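PDB 3JQ0: SusD superfamily protein from Bacteroides vulgatus ATCC 8482, which is of unknown function but, as a SusD family member, probably binds nutrients such as glycans at the bacterial outer membrane. Local coordinates for residues 236-241 / 246-251; 25-30 / 357-362; 270-275 / 321-326; 308-313 / 404-409. One frame throughout, in Å; residues are numbered along the deposited sequence.

Contact 1. Residues 236-241 / 246-251; sequences ENKKNK and TIHNGK
Lys238 reaches across to the backbone of Asn249 and, with Lys239, gives up the largest areas in this contact. Its NZ lies 2.7 Å from Asn249 O, but the angle is too poor for a hydrogen bond. The chain is extended beyond CG (chi2 180°), which carries the ammonium group the whole way over the gap. There it forms a salt bridge with Asp358 and a hydrogen bond to Leu356 O. Asp358 also accepts a hydrogen bond from Asn249 N, so one carboxylate ties the lysine and the 246-251 backbone together. The ring of His248 stands obliquely to the lysine tip, with ND1 4.5 Å from Lys238 NZ. Its other nitrogen, NE2, is hydrogen-bonded to Glu253.

Lys239 and Thr246 make the second patch. CG of Lys239 approaches the methyl CG2 of Thr246 at 4.3 Å, a loose apolar touch. A water joins the same two residues. It accepts from Lys239 N at 2.9 Å and lies 3.2 Å from Thr246 OG1. Lys239 itself has a left-handed backbone conformation, and the chain bends there.

The arrangement is a loop folded back over the strand it leads into, with a salt bridge from a partly exposed lysine to the buried Asp358, beside the two-stranded antiparallel sheet of 243-247 and 359-363.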
loop_
_atom_site.group_PDB
_atom_site.type_symbol
_atom_site.label_atom_id
_atom_site.label_comp_id
_atom_site.label_asym_id
_atom_site.label_seq_id
_atom_site.Cartn_x
_atom_site.Cartn_y
_atom_site.Cartn_z
ATOM N N GLU A 236 -5.266 -2.242 19.036
ATOM C CA GLU A 236 -6.372 -1.835 19.883
ATOM C C GLU A 236 -7.199 -0.708 19.354
ATOM O O GLU A 236 -8.169 -0.319 20.000
ATOM C CB GLU A 236 -5.857 -1.470 21.264
ATOM C CG GLU A 236 -5.186 -2.670 21.959
ATOM C CD GLU A 236 -6.062 -3.945 22.227
ATOM O OE1 GLU A 236 -7.321 -3.879 22.199
ATOM O OE2 GLU A 236 -5.466 -5.048 22.512
ATOM N N ASN A 237 -6.875 -0.128 18.202
ATOM C CA ASN A 237 -7.628 0.979 17.637
ATOM C C ASN A 237 -8.107 0.708 16.230
ATOM O O ASN A 237 -8.258 1.621 15.434
ATOM C CB ASN A 237 -6.817 2.269 17.716
ATOM C CG ASN A 237 -7.644 3.498 17.456
ATOM O OD1 ASN A 237 -8.811 3.583 17.871
ATOM N ND2 ASN A 237 -7.045 4.498 16.797
ATOM N N LYS A 238 -8.358 -0.550 15.912
ATOM C CA LYS A 238 -8.818 -0.911 14.588
ATOM C C LYS A 238 -10.087 -0.210 14.148
ATOM O O LYS A 238 -10.941 0.139 14.933
ATOM C CB LYS A 238 -9.052 -2.429 14.503
ATOM C CG LYS A 238 -7.762 -3.206 14.627
ATOM C CD LYS A 238 -8.021 -4.713 14.550
ATOM C CE LYS A 238 -6.740 -5.503 14.564
ATOM N NZ LYS A 238 -6.886 -6.830 13.938
ATOM N N LYS A 239 -10.198 -0.015 12.838
ATOM C CA LYS A 239 -11.413 0.562 12.232
ATOM C C LYS A 239 -11.706 1.954 12.766
ATOM O O LYS A 239 -12.845 2.382 12.859
ATOM C CB LYS A 239 -12.596 -0.374 12.368
ATOM C CG LYS A 239 -12.388 -1.677 11.582
ATOM C CD LYS A 239 -13.536 -2.588 11.466
ATOM C CE LYS A 239 -14.008 -2.968 12.787
ATOM N NZ LYS A 239 -15.112 -4.030 12.664
ATOM N N ASN A 240 -10.638 2.672 13.052
ATOM C CA ASN A 240 -10.685 4.083 13.441
ATOM C C ASN A 240 -11.087 4.937 12.223
ATOM O O ASN A 240 -11.225 4.448 11.096
ATOM C CB ASN A 240 -9.351 4.511 14.019
ATOM C CG ASN A 240 -8.231 4.315 13.049
ATOM O OD1 ASN A 240 -8.194 4.963 12.002
ATOM N ND2 ASN A 240 -7.273 3.424 13.387
ATOM N N LYS A 241 -11.325 6.207 12.464
ATOM C CA LYS A 241 -11.905 7.079 11.431
ATOM C C LYS A 241 -10.977 7.368 10.287
ATOM O O LYS A 241 -11.417 7.872 9.245
ATOM C CB LYS A 241 -12.311 8.429 12.036
ATOM C CG LYS A 241 -11.133 9.189 12.656
ATOM N N THR A 246 -9.824 -1.183 5.019
ATOM C CA THR A 246 -8.760 -1.843 5.758
ATOM C C THR A 246 -9.006 -3.350 5.777
ATOM O O THR A 246 -10.145 -3.785 5.915
ATOM C CB THR A 246 -8.680 -1.227 7.192
ATOM O OG1 THR A 246 -7.548 -1.773 7.853
ATOM C CG2 THR A 246 -9.961 -1.423 8.020
ATOM N N ILE A 247 -7.938 -4.112 5.601
ATOM C CA ILE A 247 -8.023 -5.571 5.601
ATOM C C ILE A 247 -8.037 -6.059 7.047
ATOM O O ILE A 247 -7.084 -5.839 7.797
ATOM C CB ILE A 247 -6.850 -6.225 4.872
ATOM C CG1 ILE A 247 -6.745 -5.784 3.435
ATOM C CG2 ILE A 247 -6.895 -7.743 4.978
ATOM C CD1 ILE A 247 -7.865 -6.078 2.584
ATOM N N HIS A 248 -9.134 -6.697 7.459
ATOM C CA HIS A 248 -9.250 -7.266 8.798
ATOM C C HIS A 248 -8.436 -8.533 8.950
ATOM O O HIS A 248 -8.678 -9.493 8.256
ATOM C CB HIS A 248 -10.703 -7.568 9.129
ATOM C CG HIS A 248 -10.855 -8.240 10.473
ATOM N ND1 HIS A 248 -10.657 -7.605 11.683
ATOM C CD2 HIS A 248 -10.981 -9.541 10.767
ATOM C CE1 HIS A 248 -10.840 -8.468 12.662
ATOM N NE2 HIS A 248 -10.977 -9.657 12.136
ATOM N N ASN A 249 -7.451 -8.487 9.855
ATOM C CA ASN A 249 -6.728 -9.672 10.299
ATOM C C ASN A 249 -7.073 -9.884 11.777
ATOM O O ASN A 249 -7.606 -9.003 12.442
ATOM C CB ASN A 249 -5.230 -9.512 10.075
ATOM C CG ASN A 249 -4.898 -9.196 8.635
ATOM O OD1 ASN A 249 -5.189 -9.997 7.732
ATOM N ND2 ASN A 249 -4.296 -8.028 8.392
ATOM N N GLY A 250 -6.796 -11.075 12.280
ATOM C CA GLY A 250 -7.107 -11.297 13.676
ATOM C C GLY A 250 -6.830 -12.688 14.132
ATOM O O GLY A 250 -6.656 -13.602 13.340
ATOM N N LYS A 251 -6.817 -12.843 15.453
ATOM C CA LYS A 251 -6.589 -14.121 16.101
ATOM C C LYS A 251 -7.628 -15.147 15.600
ATOM O O LYS A 251 -8.818 -14.882 15.531
ATOM C CB LYS A 251 -6.704 -13.922 17.617
ATOM C CG LYS A 251 -6.377 -15.143 18.492
ATOM C CD LYS A 251 -6.753 -14.863 19.961
ATOM C CE LYS A 251 -6.552 -16.042 20.914
ATOM N NZ LYS A 251 -7.031 -15.565 22.235
HETATM O O HOH W 1 -8.254 -1.135 10.954
#

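Contact 2. Residues 25-30 / 357-362; sequences EKSYNF and DDFPIY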
loop_
_atom_site.group_PDB
_atom_site.type_symbol
_atom_site.label_atom_id
_atom_site.label_comp_id
_atom_site.label_asym_id
_atom_site.label_seq_id
_atom_site.Cartn_x
_atom_site.Cartn_y
_atom_site.Cartn_z
ATOM N N GLU A 25 -6.314 -12.539 1.265
ATOM C CA GLU A 25 -5.186 -13.418 0.959
ATOM C C GLU A 25 -4.170 -12.766 0.060
ATOM O O GLU A 25 -2.999 -13.181 0.070
ATOM C CB GLU A 25 -5.651 -14.700 0.278
ATOM C CG GLU A 25 -6.573 -15.572 1.106
ATOM C CD GLU A 25 -6.830 -16.873 0.437
ATOM O OE1 GLU A 25 -7.337 -16.894 -0.725
ATOM O OE2 GLU A 25 -6.470 -17.932 0.991
ATOM N N LYS A 26 -4.565 -11.775 -0.725
ATOM C CA LYS A 26 -3.676 -11.053 -1.636
ATOM C C LYS A 26 -3.011 -9.818 -1.038
ATOM O O LYS A 26 -2.295 -9.132 -1.742
ATOM C CB LYS A 26 -4.410 -10.678 -2.922
ATOM C CG LYS A 26 -4.358 -11.866 -3.950
ATOM C CD LYS A 26 -4.492 -13.234 -3.419
ATOM C CE LYS A 26 -4.250 -14.342 -4.390
ATOM N NZ LYS A 26 -4.723 -15.647 -3.882
ATOM N N SER A 27 -3.217 -9.591 0.248
ATOM C CA SER A 27 -2.602 -8.437 0.954
ATOM C C SER A 27 -1.122 -8.345 0.684
ATOM O O SER A 27 -0.604 -7.266 0.364
ATOM C CB SER A 27 -2.739 -8.693 2.506
ATOM O OG SER A 27 -3.987 -8.608 3.016
ATOM N N TYR A 28 -0.431 -9.462 0.893
ATOM C CA TYR A 28 0.997 -9.500 0.689
ATOM C C TYR A 28 1.356 -9.139 -0.762
ATOM O O TYR A 28 2.247 -8.320 -1.011
ATOM C CB TYR A 28 1.536 -10.874 1.094
ATOM C CG TYR A 28 3.019 -11.035 0.882
ATOM C CD1 TYR A 28 3.915 -10.126 1.353
ATOM C CD2 TYR A 28 3.505 -12.159 0.230
ATOM C CE1 TYR A 28 5.288 -10.307 1.178
ATOM C CE2 TYR A 28 4.831 -12.370 0.047
ATOM C CZ TYR A 28 5.746 -11.420 0.515
ATOM O OH TYR A 28 7.101 -11.623 0.339
ATOM N N ASN A 29 0.662 -9.760 -1.730
ATOM C CA ASN A 29 0.908 -9.399 -3.126
ATOM C C ASN A 29 0.656 -7.933 -3.407
ATOM O O ASN A 29 1.404 -7.335 -4.189
ATOM C CB ASN A 29 0.093 -10.262 -4.061
ATOM C CG ASN A 29 0.642 -11.644 -4.258
ATOM O OD1 ASN A 29 1.743 -11.957 -3.846
ATOM N ND2 ASN A 29 -0.144 -12.482 -4.941
ATOM N N PHE A 30 -0.340 -7.310 -2.797
ATOM C CA PHE A 30 -0.562 -5.874 -3.020
ATOM C C PHE A 30 0.630 -5.085 -2.531
ATOM O O PHE A 30 1.033 -4.107 -3.164
ATOM C CB PHE A 30 -1.859 -5.384 -2.339
ATOM C CG PHE A 30 -3.114 -6.080 -2.798
ATOM C CD1 PHE A 30 -3.278 -6.554 -4.116
ATOM C CD2 PHE A 30 -4.175 -6.269 -1.921
ATOM C CE1 PHE A 30 -4.439 -7.213 -4.503
ATOM C CE2 PHE A 30 -5.336 -6.923 -2.316
ATOM C CZ PHE A 30 -5.454 -7.417 -3.600
ATOM N N ASP A 357 -2.296 -7.206 13.267
ATOM C CA ASP A 357 -2.837 -5.912 12.902
ATOM C C ASP A 357 -3.674 -6.015 11.640
ATOM O O ASP A 357 -3.412 -6.854 10.773
ATOM C CB ASP A 357 -1.721 -4.908 12.595
ATOM C CG ASP A 357 -0.945 -4.536 13.813
ATOM O OD1 ASP A 357 -1.542 -3.981 14.752
ATOM O OD2 ASP A 357 0.292 -4.766 13.787
ATOM N N ASP A 358 -4.661 -5.127 11.527
ATOM C CA ASP A 358 -5.288 -4.916 10.239
ATOM C C ASP A 358 -4.296 -4.279 9.264
ATOM O O ASP A 358 -3.367 -3.601 9.691
ATOM C CB ASP A 358 -6.511 -3.978 10.363
ATOM C CG ASP A 358 -7.708 -4.620 11.049
ATOM O OD1 ASP A 358 -7.677 -5.841 11.345
ATOM O OD2 ASP A 358 -8.681 -3.850 11.255
ATOM N N PHE A 359 -4.458 -4.517 7.972
ATOM C CA PHE A 359 -3.590 -3.942 6.959
ATOM C C PHE A 359 -4.343 -2.891 6.170
ATOM O O PHE A 359 -5.253 -3.212 5.409
ATOM C CB PHE A 359 -3.047 -4.982 6.000
ATOM C CG PHE A 359 -2.103 -4.422 4.990
ATOM C CD1 PHE A 359 -0.966 -3.744 5.410
ATOM C CD2 PHE A 359 -2.339 -4.506 3.649
ATOM C CE1 PHE A 359 -0.070 -3.239 4.519
ATOM C CE2 PHE A 359 -1.415 -3.985 2.740
ATOM C CZ PHE A 359 -0.282 -3.336 3.189
ATOM N N PRO A 360 -4.045 -1.597 6.378
ATOM C CA PRO A 360 -4.804 -0.554 5.656
ATOM C C PRO A 360 -4.552 -0.619 4.158
ATOM O O PRO A 360 -3.423 -0.815 3.730
ATOM C CB PRO A 360 -4.242 0.753 6.238
ATOM C CG PRO A 360 -3.565 0.380 7.528
ATOM C CD PRO A 360 -3.037 -1.016 7.288
ATOM N N ILE A 361 -5.611 -0.414 3.389
ATOM C CA ILE A 361 -5.557 -0.255 1.924
ATOM C C ILE A 361 -5.698 1.207 1.574
ATOM O O ILE A 361 -4.874 1.794 0.854
ATOM C CB ILE A 361 -6.584 -1.152 1.203
ATOM C CG1 ILE A 361 -6.318 -2.639 1.478
ATOM C CG2 ILE A 361 -6.629 -0.835 -0.284
ATOM C CD1 ILE A 361 -5.036 -3.160 0.918
ATOM N N TYR A 362 -6.786 1.815 2.042
ATOM C CA TYR A 362 -7.031 3.257 1.856
ATOM C C TYR A 362 -7.243 3.935 3.189
ATOM O O TYR A 362 -8.201 3.577 3.905
ATOM C CB TYR A 362 -8.225 3.522 0.952
ATOM C CG TYR A 362 -8.091 3.081 -0.487
ATOM C CD1 TYR A 362 -6.956 3.413 -1.242
ATOM C CD2 TYR A 362 -9.095 2.379 -1.106
ATOM C CE1 TYR A 362 -6.873 3.095 -2.580
ATOM C CE2 TYR A 362 -9.013 2.045 -2.463
ATOM C CZ TYR A 362 -7.884 2.398 -3.199
ATOM O OH TYR A 362 -7.860 2.067 -4.541
#
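Phe359 and Ser27 meet where helix 27-34 begins. CE2 of Phe359 lies 4.1 Å from Ser27 O, and CD2 of Phe359 is 4.4 Å from Ser27 CB. The carbonyl oxygen comes in obliquely to the ring. CG of Phe359 is anti to the backbone N (chi1 -177°), and this swings the ring out from the strand to the helix. One turn further on, Phe30 CD2 touches the terminal methyl CD1 of Ile361 at 4.3 Å. This is a plain apolar contact, again oblique to the ring. All four residues are buried, and only van der Waals packing joins the two segments.

The next shell holds these groups in place. Phe30 N donates to Lys26 O at 2.9 Å, in the first turn of the helix. The same oxygen sits 3.3 Å above the plane of the Phe30 ring, toward its rim. On the serine side, OG is hydrogen-bonded to Arg24 O. Trp257 packs edge-to-face with Phe359, His117 stacks with Phe30, and the backbone of Phe359 pairs with Ile247.

A classic beta bulge at Ile361 and Tyr362, set opposite Phe245, interrupts the strand. The contact is thus helix-on-sheet packing in the protein interior. The start of an N-terminal helix lies against the bulged strand 359-363 of a two-stranded antiparallel sheet.

Contact 3. Residues 270-275 / 321-326; sequences DKMVKI and KAVYKK
Ile275 and Lys325 bring the backbones closest, with CA atoms 6.9 Å apart; Met272 and Val323 are the next pair. Segment 270-275 is helical, with a wider pi-type turn at 271-275, and segment 321-326 is strand. A water bridges the main chains. It donates to Ile275 O and accepts from Lys326 N, both at 2.9 Å.

The side chains of Ile275 and Lys325 lie alongside each other and point the same way, in one of two conformers of Lys325. A bend at chi3 (66°) sets CE of Lys325 3.8 Å from Ile275 CG2. CG of Lys325 lies 3.7 Å from Ile275 O. In this conformer the charged end makes a cation-pi contact with Phe335. Deeper in, the selenium of Met272, a selenomethionine, approaches Val323 CG1 at 4.4 Å, and Ile338 of strand 332-339 adds to this patch.

The direct contact is therefore mainly apolar, even where a lysine takes part, while the polar link between the backbones runs through water.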
loop_
_atom_site.group_PDB
_atom_site.type_symbol
_atom_site.label_atom_id
_atom_site.label_comp_id
_atom_site.label_asym_id
_atom_site.label_seq_id
_atom_site.Cartn_x
_atom_site.Cartn_y
_atom_site.Cartn_z
ATOM N N ASP A 270 16.423 -14.107 18.502
ATOM C CA ASP A 270 17.746 -14.350 19.023
ATOM C C ASP A 270 18.688 -13.153 18.780
ATOM O O ASP A 270 19.554 -12.871 19.602
ATOM C CB ASP A 270 18.371 -15.648 18.484
ATOM C CG ASP A 270 18.835 -15.545 17.065
ATOM O OD1 ASP A 270 17.960 -15.435 16.216
ATOM O OD2 ASP A 270 20.089 -15.490 16.792
ATOM N N LYS A 271 18.526 -12.453 17.669
ATOM C CA LYS A 271 19.336 -11.268 17.398
ATOM C C LYS A 271 18.935 -10.152 18.345
ATOM O O LYS A 271 19.786 -9.469 18.938
ATOM C CB LYS A 271 19.201 -10.815 15.937
ATOM C CG LYS A 271 19.756 -11.801 14.922
ATOM C CD LYS A 271 21.271 -11.911 15.008
ATOM C CE LYS A 271 21.859 -12.761 13.880
ATOM N NZ LYS A 271 21.367 -14.087 13.971
HETATM N N MSE A 272 17.634 -9.973 18.541
HETATM C CA MSE A 272 17.148 -8.950 19.447
HETATM C C MSE A 272 17.614 -9.184 20.883
HETATM O O MSE A 272 17.905 -8.252 21.607
HETATM C CB MSE A 272 15.652 -8.864 19.452
HETATM C CG MSE A 272 15.003 -8.466 18.123
HETATM SE SE MSE A 272 15.616 -6.761 17.402
HETATM C CE MSE A 272 14.857 -5.565 18.716
ATOM N N VAL A 273 17.669 -10.449 21.303
ATOM C CA VAL A 273 17.952 -10.823 22.699
ATOM C C VAL A 273 19.450 -10.899 22.939
ATOM O O VAL A 273 19.890 -10.534 24.035
ATOM C CB VAL A 273 17.232 -12.210 23.062
ATOM C CG1 VAL A 273 17.837 -12.846 24.327
ATOM C CG2 VAL A 273 15.720 -12.005 23.142
ATOM N N LYS A 274 20.224 -11.468 22.014
ATOM C CA LYS A 274 21.611 -11.837 22.253
ATOM C C LYS A 274 22.609 -10.931 21.612
ATOM O O LYS A 274 23.741 -10.835 22.074
ATOM C CB LYS A 274 21.905 -13.275 21.775
ATOM C CG LYS A 274 21.065 -14.382 22.413
ATOM C CD LYS A 274 21.495 -15.820 22.004
ATOM N N ILE A 275 22.260 -10.247 20.518
ATOM C CA ILE A 275 23.291 -9.620 19.651
ATOM C C ILE A 275 23.186 -8.101 19.629
ATOM O O ILE A 275 24.191 -7.426 19.754
ATOM C CB ILE A 275 23.199 -10.171 18.230
ATOM C CG1 ILE A 275 23.374 -11.710 18.234
ATOM C CG2 ILE A 275 24.240 -9.509 17.275
ATOM C CD1 ILE A 275 24.656 -12.222 18.860
ATOM N N LYS A 321 12.871 1.190 13.705
ATOM C CA LYS A 321 13.705 1.258 14.911
ATOM C C LYS A 321 15.145 0.991 14.526
ATOM O O LYS A 321 15.447 0.036 13.814
ATOM C CB LYS A 321 13.258 0.313 16.029
ATOM C CG LYS A 321 14.116 0.479 17.297
ATOM C CD LYS A 321 13.502 -0.160 18.544
ATOM C CE LYS A 321 14.181 0.269 19.859
ATOM N NZ LYS A 321 13.178 0.408 20.956
ATOM N N ALA A 322 16.038 1.829 15.035
ATOM C CA ALA A 322 17.472 1.615 14.858
ATOM C C ALA A 322 17.955 0.609 15.888
ATOM O O ALA A 322 17.744 0.789 17.097
ATOM C CB ALA A 322 18.219 2.958 15.017
ATOM N N VAL A 323 18.695 -0.380 15.421
ATOM C CA VAL A 323 19.445 -1.255 16.299
ATOM C C VAL A 323 20.946 -1.019 16.105
ATOM O O VAL A 323 21.404 -0.580 15.051
ATOM C CB VAL A 323 19.056 -2.742 16.130
ATOM C CG1 VAL A 323 17.566 -2.959 16.436
ATOM C CG2 VAL A 323 19.413 -3.322 14.762
ATOM N N TYR A 324 21.644 -1.264 17.186
ATOM C CA TYR A 324 23.050 -0.993 17.359
ATOM C C TYR A 324 23.732 -2.281 17.776
ATOM O O TYR A 324 23.110 -3.297 18.120
ATOM C CB TYR A 324 23.259 0.125 18.430
ATOM C CG TYR A 324 22.616 1.426 18.065
ATOM C CD1 TYR A 324 21.234 1.602 18.160
ATOM C CD2 TYR A 324 23.385 2.495 17.622
ATOM C CE1 TYR A 324 20.637 2.785 17.797
ATOM C CE2 TYR A 324 22.784 3.688 17.256
ATOM C CZ TYR A 324 21.413 3.822 17.303
ATOM O OH TYR A 324 20.797 5.016 16.935
ATOM N N LYS A 325 25.064 -2.260 17.781
ATOM C CA LYS A 325 25.828 -3.292 18.481
ATOM C C LYS A 325 26.906 -2.601 19.315
ATOM O O LYS A 325 27.496 -1.566 18.910
ATOM C CB LYS A 325 26.410 -4.338 17.518
ATOM C CG LYS A 325 25.362 -5.296 16.944
ATOM C CD LYS A 325 25.846 -6.101 15.741
ATOM C CE LYS A 325 26.931 -7.072 16.032
ATOM N NZ LYS A 325 27.434 -7.687 14.709
ATOM N N LYS A 326 27.164 -3.178 20.475
ATOM C CA LYS A 326 28.217 -2.694 21.360
ATOM C C LYS A 326 29.351 -3.697 21.286
ATOM O O LYS A 326 29.171 -4.878 21.639
ATOM C CB LYS A 326 27.699 -2.594 22.779
ATOM C CG LYS A 326 28.787 -2.018 23.740
ATOM C CD LYS A 326 28.188 -1.607 25.057
ATOM C CE LYS A 326 27.686 -2.740 25.811
ATOM N NZ LYS A 326 27.105 -2.298 27.139
HETATM O O HOH W 2 25.365 -5.274 21.253
#

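Contact 4. Residues 308-313 / 404-409; sequences GFRNND and AEIAYP. With SO4 (sulfate ion), chain I.
A sulfate ion, probably from the crystallisation liquor, marks an anion site on the loop 308-313, and Arg310 joins that site to the end of helix 403-406. Arg310 NE donates to sulfate O3 at 2.9 Å. Its NH2 donates to O2, also at 2.9 Å and nearly straight (168°). The sulfur lies in the plane of the guanidinium, at its edge. Asn311 N adds a third bond, to O3, at 3.0 Å. The loop here is a type II beta turn from Arg310 to Asp313, closed by Asp313 N donating to Arg310 O.

Arg310 is bent at both chi2 (-58°) and chi3 (-52°), which folds the guanidinium back beside its own turn. Ile406 covers one face of it, with CG2 4.0 Å from Arg310 NH1. The same methyl is 4.1 Å from Arg310 CG. A water in the guanidinium plane takes a hydrogen bond from NH1 and gives one of 2.7 Å to Glu405 O, which links the arginine to the helix end. Asp411 forms a salt bridge with the same NH1. Sulfate and aspartate charge would probably offset that of the arginine. Tyr394 of helix 383-394 packs against both Arg310 and Ile406.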
loop_
_atom_site.group_PDB
_atom_site.type_symbol
_atom_site.label_atom_id
_atom_site.label_comp_id
_atom_site.label_asym_id
_atom_site.label_seq_id
_atom_site.Cartn_x
_atom_site.Cartn_y
_atom_site.Cartn_z
ATOM N N GLY A 308 15.506 9.734 6.027
ATOM C CA GLY A 308 14.093 9.591 5.718
ATOM C C GLY A 308 13.216 10.701 6.269
ATOM O O GLY A 308 12.224 11.086 5.649
ATOM N N PHE A 309 13.552 11.161 7.495
ATOM C CA PHE A 309 12.630 11.965 8.330
ATOM C C PHE A 309 13.387 13.061 9.025
ATOM O O PHE A 309 14.504 12.854 9.526
ATOM C CB PHE A 309 11.994 11.055 9.403
ATOM C CG PHE A 309 11.217 9.904 8.838
ATOM C CD1 PHE A 309 11.875 8.719 8.584
ATOM C CD2 PHE A 309 9.858 9.986 8.612
ATOM C CE1 PHE A 309 11.183 7.603 8.073
ATOM C CE2 PHE A 309 9.164 8.882 8.103
ATOM C CZ PHE A 309 9.828 7.723 7.837
ATOM N N ARG A 310 12.760 14.208 9.116
ATOM C CA ARG A 310 13.274 15.289 9.933
ATOM C C ARG A 310 13.091 14.975 11.406
ATOM O O ARG A 310 12.191 14.233 11.818
ATOM C CB ARG A 310 12.553 16.612 9.616
ATOM C CG ARG A 310 12.569 17.033 8.148
ATOM C CD ARG A 310 13.991 17.200 7.574
ATOM N NE ARG A 310 14.847 18.079 8.375
ATOM C CZ ARG A 310 14.764 19.412 8.393
ATOM N NH1 ARG A 310 13.985 20.049 7.552
ATOM N NH2 ARG A 310 15.528 20.104 9.215
ATOM N N ASN A 311 13.928 15.609 12.235
ATOM C CA ASN A 311 13.797 15.408 13.657
ATOM C C ASN A 311 12.385 15.797 14.118
ATOM O O ASN A 311 11.800 16.783 13.646
ATOM C CB ASN A 311 14.834 16.229 14.406
ATOM C CG ASN A 311 16.267 15.719 14.226
ATOM O OD1 ASN A 311 16.583 14.666 13.661
ATOM N ND2 ASN A 311 17.178 16.530 14.728
ATOM N N ASN A 312 11.869 15.020 15.046
ATOM C CA ASN A 312 10.586 15.225 15.666
ATOM C C ASN A 312 9.386 14.859 14.787
ATOM O O ASN A 312 8.232 15.009 15.232
ATOM C CB ASN A 312 10.482 16.651 16.259
ATOM C CG ASN A 312 11.630 16.937 17.203
ATOM O OD1 ASN A 312 12.512 17.793 16.936
ATOM N ND2 ASN A 312 11.692 16.118 18.211
ATOM N N ASP A 313 9.618 14.291 13.610
ATOM C CA ASP A 313 8.560 13.661 12.836
ATOM C C ASP A 313 8.318 12.295 13.498
ATOM O O ASP A 313 9.169 11.418 13.445
ATOM C CB ASP A 313 8.980 13.539 11.379
ATOM C CG ASP A 313 7.947 12.869 10.523
ATOM O OD1 ASP A 313 6.992 12.227 11.021
ATOM O OD2 ASP A 313 8.102 12.998 9.262
ATOM N N ALA A 404 8.401 27.470 10.009
ATOM C CA ALA A 404 9.412 27.994 9.126
ATOM C C ALA A 404 10.448 26.939 8.713
ATOM O O ALA A 404 11.211 27.167 7.770
ATOM C CB ALA A 404 10.096 29.220 9.758
ATOM N N GLU A 405 10.520 25.846 9.461
ATOM C CA GLU A 405 11.457 24.744 9.221
ATOM C C GLU A 405 10.812 23.550 8.500
ATOM O O GLU A 405 11.433 22.941 7.644
ATOM C CB GLU A 405 12.061 24.224 10.535
ATOM C CG GLU A 405 12.883 25.210 11.349
ATOM C CD GLU A 405 13.008 24.749 12.784
ATOM O OE1 GLU A 405 13.455 23.615 13.040
ATOM O OE2 GLU A 405 12.536 25.486 13.653
ATOM N N ILE A 406 9.585 23.180 8.902
ATOM C CA ILE A 406 9.031 21.903 8.488
ATOM C C ILE A 406 7.641 21.972 7.880
ATOM O O ILE A 406 7.197 20.969 7.296
ATOM C CB ILE A 406 9.170 20.797 9.580
ATOM C CG1 ILE A 406 8.664 21.199 10.937
ATOM C CG2 ILE A 406 10.631 20.302 9.632
ATOM C CD1 ILE A 406 7.244 21.487 11.041
ATOM N N ALA A 407 6.921 23.104 7.945
ATOM C CA ALA A 407 5.674 23.212 7.204
ATOM C C ALA A 407 6.003 23.377 5.730
ATOM O O ALA A 407 7.036 23.920 5.363
ATOM C CB ALA A 407 4.813 24.391 7.670
ATOM N N TYR A 408 5.125 22.880 4.863
ATOM C CA TYR A 408 5.263 23.135 3.429
ATOM C C TYR A 408 5.045 24.623 3.186
ATOM O O TYR A 408 4.074 25.163 3.705
ATOM C CB TYR A 408 4.217 22.303 2.671
ATOM C CG TYR A 408 4.254 22.491 1.168
ATOM C CD1 TYR A 408 5.210 21.839 0.400
ATOM C CD2 TYR A 408 3.361 23.329 0.524
ATOM C CE1 TYR A 408 5.279 22.039 -0.971
ATOM C CE2 TYR A 408 3.429 23.537 -0.842
ATOM C CZ TYR A 408 4.400 22.904 -1.589
ATOM O OH TYR A 408 4.498 23.087 -2.929
ATOM N N PRO A 409 5.888 25.280 2.361
ATOM C CA PRO A 409 6.918 24.751 1.475
ATOM C C PRO A 409 8.354 25.026 1.989
ATOM O O PRO A 409 9.266 25.318 1.211
ATOM C CB PRO A 409 6.686 25.530 0.186
ATOM C CG PRO A 409 6.406 26.925 0.706
ATOM C CD PRO A 409 5.577 26.684 1.973
HETATM S S SO4 I . 17.273 17.505 11.212
HETATM O O1 SO4 I . 18.251 16.437 10.878
HETATM O O2 SO4 I . 17.654 18.824 10.715
HETATM O O3 SO4 I . 16.075 16.950 10.693
HETATM O O4 SO4 I . 17.422 17.597 12.645
HETATM O O HOH W 3 14.042 22.876 6.795
#

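In the fold
Contact 2 is the core contact, wholly buried and about 7 Å from the centre of the chain. Contact 1 is partly buried and touches it directly: both reach the sheet of strands 243-247 and 359-363. Contacts 3 and 4 lie further out, their centres about 28 and 23 Å from that of the chain. Their nearest atoms are about 9 Å apart. Chemistry changes with place. Aromatic and aliphatic packing serves the interior at contact 2. The three partly buried contacts each include a bridging water, with a salt bridge from contact 1 to Asp358 of contact 2 and a bound anion at contact 4. Along the chain, contacts 1 and 3 nest inside the loop that contact 2 closes, whereas contact 4 crosses contacts 2 and 3.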